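Local coordinates for protein queuine lyase ([Clostridium] spiroforme DSM 1552, PDB 6P78) that acts as a queuine lyase, a radical SAM enzyme that binds a [4Fe-4S] cluster, S-adenosylmethionine and queuine, at residues Phe92-Asp97 and Tyr121-Lys126. Numbering follows the deposited sequence.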
loop_
_atom_site.group_PDB
_atom_site.type_symbol
_atom_site.label_atom_id
_atom_site.label_comp_id
_atom_site.label_asym_id
_atom_site.label_seq_id
_atom_site.Cartn_x
_atom_site.Cartn_y
_atom_site.Cartn_z
ATOM N N PHE A 92 -2.239 -7.007 -5.501
ATOM C CA PHE A 92 -2.558 -6.836 -6.923
ATOM C C PHE A 92 -2.997 -8.139 -7.580
ATOM O O PHE A 92 -3.885 -8.140 -8.446
ATOM C CB PHE A 92 -1.323 -6.268 -7.626
ATOM C CG PHE A 92 -1.553 -5.883 -9.071
ATOM C CD1 PHE A 92 -2.071 -4.643 -9.388
ATOM C CD2 PHE A 92 -1.183 -6.744 -10.086
ATOM C CE1 PHE A 92 -2.277 -4.273 -10.712
ATOM C CE2 PHE A 92 -1.365 -6.384 -11.415
ATOM C CZ PHE A 92 -1.906 -5.147 -11.726
ATOM N N PHE A 93 -2.380 -9.258 -7.195
ATOM C CA PHE A 93 -2.633 -10.549 -7.824
ATOM C C PHE A 93 -4.042 -11.067 -7.582
ATOM O O PHE A 93 -4.473 -11.978 -8.292
ATOM C CB PHE A 93 -1.586 -11.575 -7.341
ATOM C CG PHE A 93 -0.178 -11.142 -7.628
ATOM C CD1 PHE A 93 0.370 -11.316 -8.895
ATOM C CD2 PHE A 93 0.586 -10.512 -6.655
ATOM C CE1 PHE A 93 1.661 -10.893 -9.184
ATOM C CE2 PHE A 93 1.871 -10.060 -6.939
ATOM C CZ PHE A 93 2.419 -10.258 -8.197
ATOM N N GLU A 94 -4.780 -10.493 -6.640
ATOM C CA GLU A 94 -6.138 -10.934 -6.352
ATOM C C GLU A 94 -7.161 -10.219 -7.228
ATOM O O GLU A 94 -8.348 -10.525 -7.144
ATOM C CB GLU A 94 -6.460 -10.720 -4.871
ATOM C CG GLU A 94 -5.705 -11.728 -3.996
ATOM C CD GLU A 94 -5.131 -11.141 -2.719
ATOM O OE1 GLU A 94 -5.456 -9.999 -2.378
ATOM O OE2 GLU A 94 -4.347 -11.843 -2.052
ATOM N N LEU A 95 -6.720 -9.286 -8.054
ATOM C CA LEU A 95 -7.642 -8.652 -8.993
ATOM C C LEU A 95 -8.125 -9.669 -10.020
ATOM O O LEU A 95 -7.436 -10.647 -10.309
ATOM C CB LEU A 95 -6.961 -7.493 -9.709
ATOM C CG LEU A 95 -6.660 -6.294 -8.824
ATOM C CD1 LEU A 95 -5.727 -5.347 -9.546
ATOM C CD2 LEU A 95 -7.958 -5.603 -8.424
ATOM N N PRO A 96 -9.323 -9.465 -10.574
ATOM C CA PRO A 96 -9.783 -10.326 -11.665
ATOM C C PRO A 96 -8.739 -10.355 -12.774
ATOM O O PRO A 96 -8.024 -9.376 -13.010
ATOM C CB PRO A 96 -11.081 -9.650 -12.138
ATOM C CG PRO A 96 -11.552 -8.850 -10.956
ATOM C CD PRO A 96 -10.324 -8.468 -10.161
ATOM N N ASP A 97 -8.645 -11.499 -13.455
ATOM C CA ASP A 97 -7.698 -11.576 -14.560
ATOM C C ASP A 97 -8.016 -10.536 -15.624
ATOM O O ASP A 97 -7.099 -9.950 -16.204
ATOM C CB ASP A 97 -7.692 -12.982 -15.159
ATOM C CG ASP A 97 -7.000 -13.999 -14.252
ATOM O OD1 ASP A 97 -5.745 -14.037 -14.224
ATOM O OD2 ASP A 97 -7.713 -14.764 -13.565
ATOM N N TYR A 121 3.901 -9.726 1.429
ATOM C CA TYR A 121 5.185 -10.407 1.315
ATOM C C TYR A 121 5.074 -11.846 0.839
ATOM O O TYR A 121 6.030 -12.382 0.257
ATOM C CB TYR A 121 5.883 -10.376 2.680
ATOM C CG TYR A 121 7.372 -10.523 2.579
ATOM C CD1 TYR A 121 8.143 -9.523 2.019
ATOM C CD2 TYR A 121 8.008 -11.661 3.051
ATOM C CE1 TYR A 121 9.512 -9.649 1.928
ATOM C CE2 TYR A 121 9.379 -11.790 2.976
ATOM C CZ TYR A 121 10.121 -10.792 2.404
ATOM O OH TYR A 121 11.493 -10.918 2.307
ATOM N N LEU A 122 3.955 -12.520 1.135
ATOM C CA LEU A 122 3.778 -13.901 0.706
ATOM C C LEU A 122 3.781 -14.038 -0.809
ATOM O O LEU A 122 3.938 -15.155 -1.305
ATOM C CB LEU A 122 2.472 -14.476 1.255
ATOM C CG LEU A 122 2.458 -14.771 2.766
ATOM C CD1 LEU A 122 1.034 -15.133 3.208
ATOM C CD2 LEU A 122 3.414 -15.904 3.065
ATOM N N TYR A 123 3.551 -12.946 -1.543
ATOM C CA TYR A 123 3.612 -12.941 -3.001
ATOM C C TYR A 123 5.004 -12.644 -3.551
ATOM O O TYR A 123 5.141 -12.470 -4.765
ATOM C CB TYR A 123 2.643 -11.904 -3.571
ATOM C CG TYR A 123 1.215 -12.321 -3.535
ATOM C CD1 TYR A 123 0.721 -13.238 -4.451
ATOM C CD2 TYR A 123 0.343 -11.786 -2.598
ATOM C CE1 TYR A 123 -0.588 -13.616 -4.434
ATOM C CE2 TYR A 123 -0.987 -12.172 -2.567
ATOM C CZ TYR A 123 -1.447 -13.082 -3.484
ATOM O OH TYR A 123 -2.779 -13.451 -3.452
ATOM N N LYS A 124 6.034 -12.614 -2.698
ATOM C CA LYS A 124 7.360 -12.160 -3.125
ATOM C C LYS A 124 7.824 -12.833 -4.420
ATOM O O LYS A 124 8.369 -12.175 -5.307
ATOM C CB LYS A 124 8.380 -12.439 -2.015
ATOM C CG LYS A 124 9.767 -11.917 -2.339
ATOM C CD LYS A 124 10.726 -12.205 -1.183
ATOM C CE LYS A 124 12.119 -11.646 -1.449
ATOM N NZ LYS A 124 13.055 -12.171 -0.424
ATOM N N LYS A 125 7.631 -14.149 -4.544
ATOM C CA LYS A 125 8.201 -14.866 -5.675
ATOM C C LYS A 125 7.440 -14.633 -6.979
ATOM O O LYS A 125 7.936 -15.024 -8.041
ATOM C CB LYS A 125 8.253 -16.369 -5.357
ATOM C CG LYS A 125 9.095 -16.702 -4.137
ATOM C CD LYS A 125 10.553 -16.468 -4.420
ATOM C CE LYS A 125 11.403 -16.913 -3.248
ATOM N NZ LYS A 125 12.025 -15.713 -2.661
ATOM N N LYS A 126 6.266 -13.996 -6.939
ATOM C CA LYS A 126 5.505 -13.719 -8.147
ATOM C C LYS A 126 5.856 -12.373 -8.768
ATOM O O LYS A 126 5.435 -12.096 -9.900
ATOM C CB LYS A 126 3.998 -13.744 -7.837
ATOM C CG LYS A 126 3.462 -15.128 -7.492
ATOM C CD LYS A 126 1.951 -15.165 -7.474
ATOM C CE LYS A 126 1.403 -15.832 -8.722
ATOM N NZ LYS A 126 1.621 -17.308 -8.715
#
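Tyr-123 reaches from its own loop to both Phe-93 and Glu-94, and its atoms can be followed outward one by one. Its CB lies 3.9 Å from CE2 of Phe-93. One carbon further, CG meets CD2 of the phenylalanine, and the closest carbon pair follows at 3.5 Å, between Tyr-123 CD1 and Phe-93 CD2. CE1 then turns to the phenylalanine CB, at 3.7 Å. This run of partners, each CB lying against an epsilon carbon of the other ring, is what is expected of two side chains sliding past each other in opposite directions. Their planes are inclined by 23°, yet the centroids stand 5.0 Å apart: the rings are near parallel but slid apart, with hardly any overlap. At the far end the tyrosine OH donates a 2.6 Å hydrogen bond to Glu-94 OE2. That oxygen sits at the edge of the tyrosine ring and is approached on its anti side, 30° out of the carboxylate plane.

Both loops follow parallel strands of the radical SAM core, 83-87 and 114-118, and lead into helices 97-109 and 127-134; the ring pair and hydrogen bond therefore join neighbouring beta-alpha connections. The glutamate side chain is about 4 Å from that of Cys-45, a cluster ligand, and about 6 Å from both the cluster and the bound SAM. Its OE2 also accepts from Ile-46 N and its OE1 from Ser-91 N, so three N-H or O-H donors grip the buried carboxylate and fix its orientation.

Phe-93 has CG beside its backbone N (chi1 -58°), which directs the ring toward the second loop. There Lys-126 CB lies over one face, 4.2 Å from the centroid, a CH-pi contact, while Ile-127 and Leu-130 of the following helix also touch Phe-93.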